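Local coordinates for putative Lipoprotein (Shewanella oneidensis, PDB 3U24) that is of unknown function but binds zinc and calcium ions and belongs to a helical family related to zinc metallopeptidases, so a peptidase-like role is possible, at residues Q115-Y121 with N162-T167; L56-D60 with Y155-A159; E169-L173 with R512-Q518; K249-I254 with Q518-S523; T67-V71 with M104-T109. All coordinates share one frame; numbering follows the deposited sequence.

Contact 1 (Q115-Y121 with N162-T167); sequences QWDPSSY and NISQPT
The side chains of Tyr121 and Asn162 cross at about a right angle, and the ring and amide planes are 56° apart. Asn162 ND2 donates to Tyr121 OH over 3.1 Å, with the oxygen close to the amide plane. At the ring edge, in plane, lies Pro118 O. Ile163 CG1 reaches Tyr121 CE2 obliquely at 4.0 Å, and the two side chains run past each other in opposite directions. Tyr121 OH is also bonded to Trp114 O. The Trp116 indole leads away from 162-167, and Phe111 and His170 both meet it edge-to-face. Thr167 CG2 touches its CE3 obliquely at 3.9 Å.

The backbones are joined twice where helix 113-116 ends. Ser164 N bonds to Gln115 O at 2.8 Å, tilted from the carbonyl plane. Thr167 N bonds to Trp116 O at 3.2 Å, in the plane of the Trp116 carbonyl and on a lone pair. A water links Gln115 NE2 to Asn162 O. Beside these bonds, Pro118 CB packs on Ile163 CD1 at 3.8 Å, and Pro118 CG on Pro166 CB at 3.7 Å.

Thr167 is the N-cap residue of helix 168-179. The contact therefore joins the end of one helix to the start of another. Gln115 O and Trp116 O, at the C-terminal end of helix 113-116, find donors in the linker, and the two prolines and Ile163 add an apolar layer beside them.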
# COMPACT_ATOMS: atom_id res chain seq x y z
N GLN A 115 21.34 -3.71 -6.59
CA GLN A 115 22.30 -4.82 -6.68
C GLN A 115 21.67 -6.18 -6.48
O GLN A 115 21.93 -7.09 -7.28
CB GLN A 115 23.45 -4.74 -5.67
CG GLN A 115 24.40 -3.64 -5.98
CD GLN A 115 25.65 -3.68 -5.12
OE1 GLN A 115 25.60 -3.93 -3.91
NE2 GLN A 115 26.77 -3.44 -5.75
N TRP A 116 20.87 -6.33 -5.42
CA TRP A 116 20.42 -7.64 -4.98
C TRP A 116 18.99 -7.99 -5.28
O TRP A 116 18.56 -9.10 -4.93
CB TRP A 116 20.71 -7.85 -3.48
CG TRP A 116 20.19 -6.76 -2.56
CD1 TRP A 116 20.91 -5.68 -2.03
CD2 TRP A 116 18.85 -6.61 -2.04
NE1 TRP A 116 20.14 -4.91 -1.24
CE2 TRP A 116 18.88 -5.40 -1.20
CE3 TRP A 116 17.68 -7.34 -2.14
CZ2 TRP A 116 17.75 -4.94 -0.55
CZ3 TRP A 116 16.54 -6.87 -1.47
CH2 TRP A 116 16.58 -5.69 -0.70
N ASP A 117 18.23 -7.10 -5.90
CA ASP A 117 16.83 -7.40 -6.28
C ASP A 117 16.67 -7.34 -7.80
O ASP A 117 16.43 -6.26 -8.37
CB ASP A 117 15.86 -6.43 -5.63
CG ASP A 117 14.43 -6.65 -6.08
OD1 ASP A 117 14.12 -7.57 -6.86
OD2 ASP A 117 13.57 -5.86 -5.65
N PRO A 118 16.85 -8.49 -8.48
CA PRO A 118 16.74 -8.46 -9.93
C PRO A 118 15.33 -8.18 -10.38
O PRO A 118 15.15 -7.84 -11.55
CB PRO A 118 17.19 -9.88 -10.36
CG PRO A 118 18.07 -10.35 -9.24
CD PRO A 118 17.44 -9.74 -8.00
N SER A 119 14.35 -8.30 -9.51
CA SER A 119 13.00 -8.02 -9.95
C SER A 119 12.78 -6.53 -10.22
O SER A 119 11.81 -6.17 -10.88
CB SER A 119 11.94 -8.55 -8.98
OG SER A 119 11.80 -7.69 -7.87
N SER A 120 13.67 -5.66 -9.74
CA SER A 120 13.54 -4.24 -10.05
C SER A 120 13.88 -3.89 -11.55
O SER A 120 13.61 -2.78 -12.02
CB SER A 120 14.34 -3.41 -9.04
OG SER A 120 15.70 -3.78 -9.00
N TYR A 121 14.39 -4.87 -12.31
CA TYR A 121 14.65 -4.70 -13.72
C TYR A 121 13.62 -5.43 -14.57
O TYR A 121 13.65 -6.66 -14.76
CB TYR A 121 16.05 -5.19 -14.05
CG TYR A 121 17.10 -4.50 -13.22
CD1 TYR A 121 17.60 -3.28 -13.60
CD2 TYR A 121 17.55 -5.05 -12.03
CE1 TYR A 121 18.54 -2.63 -12.85
CE2 TYR A 121 18.51 -4.42 -11.28
CZ TYR A 121 19.02 -3.21 -11.71
OH TYR A 121 19.98 -2.52 -11.00
N ASN A 162 24.75 -4.61 -13.26
CA ASN A 162 24.53 -4.07 -11.91
C ASN A 162 24.26 -5.11 -10.86
O ASN A 162 24.59 -4.94 -9.70
CB ASN A 162 23.27 -3.23 -11.87
CG ASN A 162 23.45 -1.85 -12.37
OD1 ASN A 162 24.57 -1.39 -12.62
ND2 ASN A 162 22.31 -1.13 -12.47
N ILE A 163 23.57 -6.16 -11.23
CA ILE A 163 23.15 -7.16 -10.27
C ILE A 163 24.39 -7.80 -9.66
O ILE A 163 25.32 -8.14 -10.36
CB ILE A 163 22.26 -8.22 -10.91
CG1 ILE A 163 20.91 -7.58 -11.29
CG2 ILE A 163 22.09 -9.39 -9.95
CD1 ILE A 163 20.09 -8.36 -12.29
N SER A 164 24.39 -7.98 -8.34
CA SER A 164 25.52 -8.56 -7.66
C SER A 164 25.07 -9.15 -6.33
O SER A 164 24.44 -8.46 -5.55
CB SER A 164 26.56 -7.45 -7.40
OG SER A 164 27.57 -7.93 -6.54
N GLN A 165 25.41 -10.42 -6.09
CA GLN A 165 24.97 -11.17 -4.92
C GLN A 165 23.48 -11.05 -4.70
O GLN A 165 23.04 -10.58 -3.67
CB GLN A 165 25.70 -10.74 -3.65
CG GLN A 165 27.20 -10.92 -3.73
CD GLN A 165 27.58 -12.35 -3.96
OE1 GLN A 165 27.17 -13.27 -3.19
NE2 GLN A 165 28.32 -12.59 -5.04
N PRO A 166 22.69 -11.50 -5.66
CA PRO A 166 21.25 -11.33 -5.49
C PRO A 166 20.69 -12.33 -4.52
O PRO A 166 21.31 -13.34 -4.27
CB PRO A 166 20.68 -11.61 -6.89
CG PRO A 166 21.70 -12.49 -7.55
CD PRO A 166 23.04 -12.08 -6.97
N THR A 167 19.51 -12.03 -3.98
CA THR A 167 18.77 -13.01 -3.21
C THR A 167 18.09 -14.00 -4.14
O THR A 167 17.76 -13.71 -5.31
CB THR A 167 17.66 -12.40 -2.33
OG1 THR A 167 16.57 -12.01 -3.19
CG2 THR A 167 18.15 -11.19 -1.54
O HOH W 1 26.76 -4.12 -8.63

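Contact 2 (L56-D60 with Y155-A159); sequences LEIPD and YYAAA
Tyr155 of helix 152-162 packs against the loop 56-60, which enters helix 61-79 through an inverse gamma turn centred on Pro59. The tyrosine CG lies anti to its own nitrogen (chi1 179°), which carries the ring across the loop. Its CB meets Leu56 CD2 at 4.0 Å. CG comes near Pro59 CD. CD2 has two close neighbours: Glu57 O at 3.5 Å, in plane at the ring edge, and Pro59 CD, also at 3.5 Å. CE2 is beside Pro59 CD and CG. The proline is a CH-pi partner, with its CG over one face, 4.2 Å from the ring centroid and offset toward the rim. Proline and tyrosine cross at about a right angle. At the far end, the hydroxyl of Tyr155 is bonded to Asn122 N, outside both segments.

One turn further on, Ala158 points its CB at the loop. The small methyl sits among Ile58, Pro59 and Asp60. No hydrogen bond joins the two segments, so shape and apolar packing carry the contact. Asp60 is the N-cap of helix 61-79, and its OD1 bonds to Gly63 N. The loop packing thus lies directly at the start of that helix, close to a bound calcium ion. Ile58 CG2 rests on Ala158 CB, methyl to methyl, at 3.6 Å.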
# COMPACT_ATOMS: atom_id res chain seq x y z
N LEU A 56 13.15 5.45 -22.42
CA LEU A 56 13.35 4.40 -21.43
C LEU A 56 14.65 4.69 -20.72
O LEU A 56 15.69 4.66 -21.35
CB LEU A 56 13.43 3.04 -22.09
CG LEU A 56 13.67 1.81 -21.22
CD1 LEU A 56 12.53 1.60 -20.24
CD2 LEU A 56 13.89 0.59 -22.11
N GLU A 57 14.59 4.97 -19.42
CA GLU A 57 15.81 5.21 -18.64
C GLU A 57 16.60 3.92 -18.54
O GLU A 57 16.02 2.87 -18.32
CB GLU A 57 15.50 5.72 -17.23
CG GLU A 57 14.60 6.96 -17.21
CD GLU A 57 13.12 6.63 -16.91
OE1 GLU A 57 12.58 5.64 -17.47
OE2 GLU A 57 12.49 7.37 -16.12
N ILE A 58 17.90 3.99 -18.78
CA ILE A 58 18.77 2.83 -18.65
C ILE A 58 19.29 2.87 -17.22
O ILE A 58 19.90 3.88 -16.80
CB ILE A 58 19.90 2.85 -19.68
CG1 ILE A 58 19.32 2.76 -21.10
CG2 ILE A 58 20.87 1.67 -19.46
CD1 ILE A 58 20.16 3.44 -22.17
N PRO A 59 19.04 1.83 -16.45
CA PRO A 59 19.39 1.90 -15.02
C PRO A 59 20.84 1.47 -14.82
O PRO A 59 21.10 0.43 -14.28
CB PRO A 59 18.41 0.92 -14.39
CG PRO A 59 18.21 -0.12 -15.46
CD PRO A 59 18.44 0.53 -16.80
N ASP A 60 21.76 2.28 -15.31
CA ASP A 60 23.19 2.04 -15.15
C ASP A 60 23.78 3.06 -14.20
O ASP A 60 23.08 3.85 -13.59
CB ASP A 60 23.90 2.12 -16.52
CG ASP A 60 23.71 3.47 -17.22
OD1 ASP A 60 23.44 4.51 -16.53
OD2 ASP A 60 23.81 3.47 -18.48
N TYR A 155 18.86 -1.76 -21.59
CA TYR A 155 18.24 -1.81 -20.28
C TYR A 155 18.63 -3.11 -19.59
O TYR A 155 19.03 -3.08 -18.49
CB TYR A 155 16.71 -1.72 -20.42
CG TYR A 155 15.95 -1.78 -19.14
CD1 TYR A 155 15.64 -3.00 -18.56
CD2 TYR A 155 15.56 -0.63 -18.49
CE1 TYR A 155 14.93 -3.06 -17.35
CE2 TYR A 155 14.85 -0.67 -17.26
CZ TYR A 155 14.54 -1.89 -16.70
OH TYR A 155 13.83 -1.95 -15.51
N TYR A 156 18.48 -4.25 -20.26
CA TYR A 156 18.78 -5.52 -19.63
C TYR A 156 20.31 -5.81 -19.53
O TYR A 156 20.73 -6.47 -18.57
CB TYR A 156 18.00 -6.67 -20.28
CG TYR A 156 16.49 -6.66 -19.99
CD1 TYR A 156 16.02 -6.99 -18.74
CD2 TYR A 156 15.56 -6.31 -20.96
CE1 TYR A 156 14.67 -6.96 -18.45
CE2 TYR A 156 14.19 -6.29 -20.69
CZ TYR A 156 13.77 -6.60 -19.41
OH TYR A 156 12.43 -6.63 -19.10
N ALA A 157 21.10 -5.35 -20.50
CA ALA A 157 22.58 -5.34 -20.33
C ALA A 157 22.99 -4.58 -19.06
O ALA A 157 23.86 -5.05 -18.32
CB ALA A 157 23.33 -4.76 -21.56
N ALA A 158 22.39 -3.41 -18.82
CA ALA A 158 22.63 -2.63 -17.60
C ALA A 158 22.24 -3.44 -16.33
O ALA A 158 22.94 -3.44 -15.30
CB ALA A 158 21.87 -1.28 -17.64
N ALA A 159 21.12 -4.13 -16.44
CA ALA A 159 20.63 -4.93 -15.33
C ALA A 159 21.69 -5.96 -14.96
O ALA A 159 22.06 -6.08 -13.81
CB ALA A 159 19.33 -5.64 -15.71

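Contact 3 (E169-L173 with R512-Q518); sequences EHTEL and RRATLSQ. With ACY (acetic acid), chain Q.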
# COMPACT_ATOMS: atom_id res chain seq x y z
N GLU A 169 15.12 -15.27 -3.72
CA GLU A 169 13.69 -14.97 -3.84
C GLU A 169 13.41 -13.86 -4.89
O GLU A 169 12.47 -13.96 -5.69
CB GLU A 169 13.10 -14.55 -2.48
CG GLU A 169 13.04 -15.71 -1.47
CD GLU A 169 14.41 -16.08 -0.83
OE1 GLU A 169 15.45 -15.39 -1.08
OE2 GLU A 169 14.45 -17.07 -0.06
N HIS A 170 14.22 -12.81 -4.90
CA HIS A 170 13.93 -11.72 -5.83
C HIS A 170 14.31 -12.13 -7.23
O HIS A 170 13.72 -11.64 -8.21
CB HIS A 170 14.60 -10.41 -5.39
CG HIS A 170 14.04 -9.85 -4.09
ND1 HIS A 170 14.49 -10.25 -2.89
CD2 HIS A 170 12.98 -8.96 -3.83
CE1 HIS A 170 13.81 -9.61 -1.90
NE2 HIS A 170 12.88 -8.83 -2.48
N THR A 171 15.29 -13.03 -7.35
CA THR A 171 15.68 -13.51 -8.67
C THR A 171 14.56 -14.38 -9.26
O THR A 171 14.28 -14.30 -10.47
CB THR A 171 17.02 -14.26 -8.66
OG1 THR A 171 18.02 -13.50 -7.95
CG2 THR A 171 17.51 -14.53 -10.08
N GLU A 172 13.87 -15.13 -8.40
CA GLU A 172 12.80 -16.00 -8.83
C GLU A 172 11.65 -15.12 -9.25
O GLU A 172 10.98 -15.38 -10.22
CB GLU A 172 12.33 -16.93 -7.68
CG GLU A 172 13.26 -18.10 -7.36
CD GLU A 172 12.91 -18.90 -6.08
OE1 GLU A 172 12.40 -18.36 -5.03
OE2 GLU A 172 13.22 -20.12 -6.10
N LEU A 173 11.42 -14.09 -8.47
CA LEU A 173 10.36 -13.16 -8.83
C LEU A 173 10.66 -12.49 -10.21
O LEU A 173 9.79 -12.41 -11.08
CB LEU A 173 10.14 -12.15 -7.73
CG LEU A 173 8.99 -11.16 -7.94
CD1 LEU A 173 7.60 -11.84 -8.07
CD2 LEU A 173 9.02 -10.09 -6.84
N ARG A 512 5.25 -15.11 2.22
CA ARG A 512 5.80 -14.74 0.93
C ARG A 512 5.98 -13.23 0.78
O ARG A 512 7.01 -12.75 0.34
CB ARG A 512 4.93 -15.26 -0.21
CG ARG A 512 5.54 -15.03 -1.60
CD ARG A 512 4.65 -15.58 -2.72
NE ARG A 512 5.35 -15.68 -4.02
CZ ARG A 512 5.22 -14.81 -5.03
NH1 ARG A 512 4.40 -13.76 -4.92
NH2 ARG A 512 5.90 -15.01 -6.17
N ARG A 513 4.95 -12.49 1.16
CA ARG A 513 4.97 -11.04 1.06
C ARG A 513 6.12 -10.43 1.92
O ARG A 513 6.81 -9.48 1.48
CB ARG A 513 3.61 -10.51 1.48
CG ARG A 513 3.44 -9.01 1.47
CD ARG A 513 1.97 -8.71 1.65
NE ARG A 513 1.74 -7.31 1.95
CZ ARG A 513 0.57 -6.79 2.31
NH1 ARG A 513 -0.51 -7.58 2.40
NH2 ARG A 513 0.49 -5.49 2.59
N ALA A 514 6.34 -11.01 3.10
CA ALA A 514 7.43 -10.59 4.01
C ALA A 514 8.81 -10.99 3.52
O ALA A 514 9.79 -10.34 3.90
CB ALA A 514 7.20 -11.13 5.40
N THR A 515 8.91 -12.03 2.70
CA THR A 515 10.18 -12.41 2.14
C THR A 515 10.55 -11.47 1.02
O THR A 515 11.73 -11.27 0.74
CB THR A 515 10.19 -13.86 1.58
OG1 THR A 515 9.29 -14.00 0.45
CG2 THR A 515 9.81 -14.87 2.63
N LEU A 516 9.56 -10.88 0.36
CA LEU A 516 9.79 -10.08 -0.84
C LEU A 516 9.75 -8.58 -0.59
O LEU A 516 10.27 -7.82 -1.36
CB LEU A 516 8.80 -10.47 -1.96
CG LEU A 516 9.06 -11.87 -2.58
CD1 LEU A 516 7.92 -12.33 -3.50
CD2 LEU A 516 10.39 -11.90 -3.31
N SER A 517 9.12 -8.17 0.49
CA SER A 517 9.04 -6.76 0.86
C SER A 517 9.42 -6.59 2.34
O SER A 517 9.44 -7.57 3.12
CB SER A 517 7.62 -6.25 0.64
OG SER A 517 6.75 -6.84 1.60
N GLN A 518 9.75 -5.37 2.70
CA GLN A 518 10.15 -5.00 4.04
C GLN A 518 9.43 -3.71 4.43
O GLN A 518 9.19 -2.85 3.54
CB GLN A 518 11.66 -4.76 4.09
CG GLN A 518 12.48 -5.79 3.33
CD GLN A 518 12.58 -5.44 1.88
OE1 GLN A 518 12.56 -4.29 1.53
NE2 GLN A 518 12.67 -6.44 1.02
C ACY Q . 12.74 -4.50 -2.02
O ACY Q . 12.31 -5.68 -2.05
OXT ACY Q . 12.44 -3.67 -1.11
CH3 ACY Q . 13.59 -4.02 -3.15
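Glu169 starts the contact by laying its CB 3.9 Å from Leu516 CD2, where helix 168-179 meets the C-terminal end of helix 504-516. The axes of the short helical segments run at 103° to each other and approach to 10.9 Å, so this is a nearly perpendicular helix pair.

His170 comes next and carries the polar part. Its CG is anti to the carbonyl carbon (chi1 -66°), and the ring extends toward the last turn of the other helix. NE2 donates to Leu516 O at 3.0 Å, a bond tilted both from the ring and from the carbonyl plane. ND1 is bonded to Thr167 OG1. Both ring nitrogens therefore have protein partners, which fixes the ring's rotation. Leu516 CD2 covers one face in a CH-pi contact, 4.0 Å from the centroid and offset toward the rim. The same leucine thus meets the imidazole through its backbone oxygen and its methyl.

Leu173, one turn on from Glu169, brings CD2 to Leu516 CD1 at 4.2 Å. Its other methyl, CD1, approaches Arg512 NH2 obliquely. The extended arginine turns one face of its guanidinium to Leu516 CD1. An acetic acid molecule, probably from the crystallisation liquor, sits beside His170. Its O accepts a weak bond from His170 NE2 and a straighter one from Gln518 NE2, at 3.2 Å.

Contact 4 (K249-I254 with Q518-S523); sequences KFAFDI and QVQLTS. With ACY (acetic acid), chain Q.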
# COMPACT_ATOMS: atom_id res chain seq x y z
N LYS A 249 15.03 2.07 6.84
CA LYS A 249 13.90 1.99 5.89
C LYS A 249 12.57 2.39 6.56
O LYS A 249 11.75 3.07 5.96
CB LYS A 249 13.77 0.60 5.27
CG LYS A 249 12.77 0.50 4.11
CD LYS A 249 12.96 -0.83 3.34
CE LYS A 249 12.28 -0.90 1.98
NZ LYS A 249 10.82 -0.77 2.05
N PHE A 250 12.39 1.91 7.78
CA PHE A 250 11.22 2.22 8.58
C PHE A 250 11.16 3.72 8.78
O PHE A 250 10.11 4.28 8.54
CB PHE A 250 11.28 1.45 9.90
CG PHE A 250 10.12 1.66 10.81
CD1 PHE A 250 8.97 0.92 10.69
CD2 PHE A 250 10.20 2.58 11.86
CE1 PHE A 250 7.90 1.12 11.56
CE2 PHE A 250 9.14 2.78 12.73
CZ PHE A 250 7.97 2.07 12.56
N ALA A 251 12.26 4.38 9.12
CA ALA A 251 12.21 5.85 9.29
C ALA A 251 11.81 6.56 7.98
O ALA A 251 10.96 7.44 8.02
CB ALA A 251 13.51 6.41 9.84
N PHE A 252 12.36 6.14 6.82
CA PHE A 252 12.08 6.82 5.56
C PHE A 252 10.66 6.54 5.03
O PHE A 252 9.98 7.47 4.57
CB PHE A 252 13.07 6.45 4.43
CG PHE A 252 14.44 7.05 4.58
CD1 PHE A 252 14.60 8.42 4.80
CD2 PHE A 252 15.57 6.26 4.46
CE1 PHE A 252 15.84 8.97 4.93
CE2 PHE A 252 16.84 6.81 4.59
CZ PHE A 252 16.97 8.17 4.83
N ASP A 253 10.21 5.29 5.12
CA ASP A 253 8.92 4.90 4.56
C ASP A 253 7.76 5.32 5.46
O ASP A 253 6.75 5.82 4.97
CB ASP A 253 8.84 3.37 4.38
CG ASP A 253 9.74 2.83 3.28
OD1 ASP A 253 10.37 3.64 2.56
OD2 ASP A 253 9.79 1.57 3.10
N ILE A 254 7.87 5.08 6.77
CA ILE A 254 6.73 5.26 7.70
C ILE A 254 6.76 6.66 8.34
O ILE A 254 5.74 7.29 8.52
CB ILE A 254 6.81 4.20 8.79
CG1 ILE A 254 6.80 2.79 8.17
CG2 ILE A 254 5.68 4.33 9.80
CD1 ILE A 254 5.57 2.41 7.36
N GLN A 518 9.75 -5.37 2.70
CA GLN A 518 10.15 -5.00 4.04
C GLN A 518 9.43 -3.71 4.43
O GLN A 518 9.19 -2.85 3.54
CB GLN A 518 11.66 -4.76 4.09
CG GLN A 518 12.48 -5.79 3.33
CD GLN A 518 12.58 -5.44 1.88
OE1 GLN A 518 12.56 -4.29 1.53
NE2 GLN A 518 12.67 -6.44 1.02
N VAL A 519 9.06 -3.60 5.72
CA VAL A 519 8.51 -2.39 6.34
C VAL A 519 7.04 -2.11 5.98
O VAL A 519 6.22 -1.78 6.86
CB VAL A 519 9.45 -1.18 6.08
CG1 VAL A 519 8.80 0.11 6.49
CG2 VAL A 519 10.75 -1.36 6.87
N GLN A 520 6.66 -2.27 4.73
CA GLN A 520 5.29 -1.94 4.32
C GLN A 520 4.22 -2.59 5.21
O GLN A 520 3.18 -1.99 5.52
CB GLN A 520 5.09 -2.24 2.82
CG GLN A 520 3.76 -1.75 2.22
CD GLN A 520 2.56 -2.59 2.68
OE1 GLN A 520 2.69 -3.79 2.95
NE2 GLN A 520 1.39 -1.95 2.83
N LEU A 521 4.49 -3.81 5.68
CA LEU A 521 3.53 -4.58 6.51
C LEU A 521 3.31 -3.93 7.86
O LEU A 521 2.25 -4.13 8.43
CB LEU A 521 3.96 -6.04 6.70
CG LEU A 521 3.44 -6.95 5.59
CD1 LEU A 521 4.18 -8.29 5.62
CD2 LEU A 521 1.93 -7.14 5.72
N THR A 522 4.27 -3.18 8.38
CA THR A 522 4.08 -2.46 9.65
C THR A 522 3.20 -1.19 9.54
O THR A 522 2.78 -0.63 10.55
CB THR A 522 5.42 -2.03 10.29
OG1 THR A 522 5.99 -0.97 9.51
CG2 THR A 522 6.42 -3.21 10.35
N SER A 523 2.87 -0.75 8.32
CA SER A 523 2.31 0.58 8.13
C SER A 523 0.96 0.72 8.82
O SER A 523 0.64 1.77 9.42
CB SER A 523 2.25 0.96 6.63
OG SER A 523 1.42 0.10 5.86
C ACY Q . 12.74 -4.50 -2.02
O ACY Q . 12.31 -5.68 -2.05
OXT ACY Q . 12.44 -3.67 -1.11
CH3 ACY Q . 13.59 -4.02 -3.15
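The buried turn between helices 504-516 and 523-542 packs here on helix 243-254. Lys249 sends an extended chain, bent only at its end (chi4 -62°), across Gln518. Its NZ donates to Gln518 O at 3.0 Å, from above the carbonyl plane. The same NZ forms a salt bridge with Asp253 OD2 at 2.8 Å, one helical turn on. The ammonium group is thus held between a backbone oxygen and a carboxylate.

Val519 is the apolar knob of this helix-to-turn packing. Its CG2 lies against Lys249 CG and the Phe250 backbone, and its CG1 meets Ile254 CG1 at 3.7 Å. The turn is steadied from within: Val519 O accepts from both Thr522 N and Thr522 OG1. That hydroxyl oxygen also lies at the edge of the Phe250 ring, in plane, 3.5 Å from CE1. Ile254 CD1 ends on Ser523 CB at 3.7 Å, near the zinc ligand Glu439.

Contact 5 (T67-V71 with M104-T109); sequences TLAFV and MAWDIT
Thr67 CG2 fits between two tips from helix 88-111: Met104 CE and Ile108 CD1, each 3.5 Å away. The pair with Ile108 is tighter than usual for two carbons. Met104, present as selenomethionine, is bent at its last torsion (chi3 61°), which turns CE back toward helix 61-79. There CE also comes within 4.2 Å of Phe70 CD1, obliquely to the ring.

Leu68, on the same helix as Thr67, is the larger bump. Its CD2 settles over Ala105, 3.9 Å from CA, where the alanine's short side chain makes a shallow hollow. Its CD1 lies beside Ile108 CG2 at 4.0 Å, and the two side chains lie alongside each other, pointing opposite ways. Thr109 CG2 borders the same hollow on the side of the leucine methyls. One turn along, Val71 straddles the backbone step from Met104 to Ala105: CG2 touches Met104 CB, and CG1 touches Ala105 CB at 4.1 Å.

No hydrogen bond crosses this contact. Thr67 turns its hydroxyl into its own helix, to Gly63 O, which keeps the methyl for the interface. Leu39 of helix 25-39 also packs on Thr67 and Phe70. The short segments run roughly antiparallel, with a signed angle of -148° and an axis approach of 9.8 Å. This is the side-by-side packing of two helices consecutive in the chain, an antiparallel helical hairpin.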
# COMPACT_ATOMS: atom_id res chain seq x y z
N THR A 67 21.07 10.71 -10.51
CA THR A 67 20.08 10.80 -9.43
C THR A 67 20.70 11.45 -8.22
O THR A 67 20.11 12.35 -7.64
CB THR A 67 19.46 9.43 -9.09
OG1 THR A 67 18.76 8.97 -10.24
CG2 THR A 67 18.47 9.51 -7.91
N LEU A 68 21.92 11.07 -7.89
CA LEU A 68 22.58 11.68 -6.74
C LEU A 68 22.90 13.17 -6.97
O LEU A 68 22.84 13.94 -6.01
CB LEU A 68 23.85 10.94 -6.34
CG LEU A 68 23.73 9.53 -5.79
CD1 LEU A 68 25.13 8.90 -5.68
CD2 LEU A 68 22.99 9.53 -4.47
N ALA A 69 23.23 13.57 -8.20
CA ALA A 69 23.43 15.00 -8.50
C ALA A 69 22.09 15.77 -8.35
O ALA A 69 22.07 16.93 -7.95
CB ALA A 69 24.00 15.20 -9.92
N PHE A 70 20.98 15.13 -8.67
CA PHE A 70 19.68 15.76 -8.50
C PHE A 70 19.36 15.91 -7.01
O PHE A 70 18.89 16.96 -6.62
CB PHE A 70 18.61 14.97 -9.24
CG PHE A 70 17.20 15.34 -8.92
CD1 PHE A 70 16.52 14.71 -7.88
CD2 PHE A 70 16.52 16.26 -9.69
CE1 PHE A 70 15.22 15.02 -7.59
CE2 PHE A 70 15.19 16.53 -9.43
CZ PHE A 70 14.55 15.93 -8.37
N VAL A 71 19.61 14.88 -6.21
CA VAL A 71 19.39 14.95 -4.77
C VAL A 71 20.19 16.13 -4.20
O VAL A 71 19.64 16.99 -3.51
CB VAL A 71 19.76 13.62 -4.06
CG1 VAL A 71 19.84 13.81 -2.56
CG2 VAL A 71 18.76 12.52 -4.43
N MSE A 104 15.97 8.61 -1.44
CA MSE A 104 16.58 8.32 -2.77
C MSE A 104 18.08 8.10 -2.68
O MSE A 104 18.60 7.10 -3.22
CB MSE A 104 16.26 9.39 -3.82
CG MSE A 104 14.76 9.46 -4.21
SE MSE A 104 14.24 11.10 -5.18
CE MSE A 104 15.42 10.84 -6.71
N ALA A 105 18.78 9.01 -2.02
CA ALA A 105 20.22 8.92 -1.86
C ALA A 105 20.59 7.62 -1.14
O ALA A 105 21.51 6.91 -1.54
CB ALA A 105 20.77 10.13 -1.11
N TRP A 106 19.86 7.35 -0.06
CA TRP A 106 20.12 6.21 0.77
C TRP A 106 19.85 4.92 0.04
O TRP A 106 20.60 4.00 0.23
CB TRP A 106 19.29 6.30 2.04
CG TRP A 106 19.27 5.06 2.90
CD1 TRP A 106 20.16 4.70 3.93
CD2 TRP A 106 18.31 3.95 2.83
NE1 TRP A 106 19.79 3.50 4.48
CE2 TRP A 106 18.68 3.02 3.88
CE3 TRP A 106 17.16 3.70 2.08
CZ2 TRP A 106 17.95 1.85 4.13
CZ3 TRP A 106 16.42 2.51 2.32
CH2 TRP A 106 16.83 1.60 3.32
N ASP A 107 18.80 4.86 -0.78
CA ASP A 107 18.56 3.70 -1.63
C ASP A 107 19.74 3.39 -2.54
O ASP A 107 20.08 2.22 -2.74
CB ASP A 107 17.31 3.87 -2.54
CG ASP A 107 15.98 3.49 -1.83
OD1 ASP A 107 16.00 2.60 -0.95
OD2 ASP A 107 14.90 4.08 -2.16
N ILE A 108 20.35 4.44 -3.11
CA ILE A 108 21.46 4.27 -4.01
C ILE A 108 22.72 3.89 -3.25
O ILE A 108 23.45 3.02 -3.68
CB ILE A 108 21.68 5.50 -4.89
CG1 ILE A 108 20.54 5.59 -5.92
CG2 ILE A 108 23.06 5.48 -5.53
CD1 ILE A 108 20.40 6.99 -6.50
N THR A 109 23.00 4.53 -2.12
CA THR A 109 24.32 4.36 -1.52
C THR A 109 24.40 3.30 -0.43
O THR A 109 25.49 2.88 -0.08
CB THR A 109 24.85 5.72 -0.99
OG1 THR A 109 23.97 6.19 0.03
CG2 THR A 109 24.91 6.75 -2.12

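In the fold
From the N terminus, the loop 56-60 opens contact 2, which closes only at helix 152-162. Inside that span, contact 5 pairs helices 61-79 and 88-111. Contact 1 starts at 115-121, within the same span, but closes beyond it at 162-167, so contacts 1 and 2 cross; they touch through Tyr121 and Ala159. Contact 3 follows directly after contact 1 and spans some 340 residues to helix 504-516. Contact 4 opens within this span and closes just after it, so these two cross and share Gln518. Trp106 packs on Lys249 and Phe252, linking contacts 5 and 4. Contacts 1, 2 and 5 tie the N-terminal helices to one another; contacts 3 and 4 reach the C-terminal part.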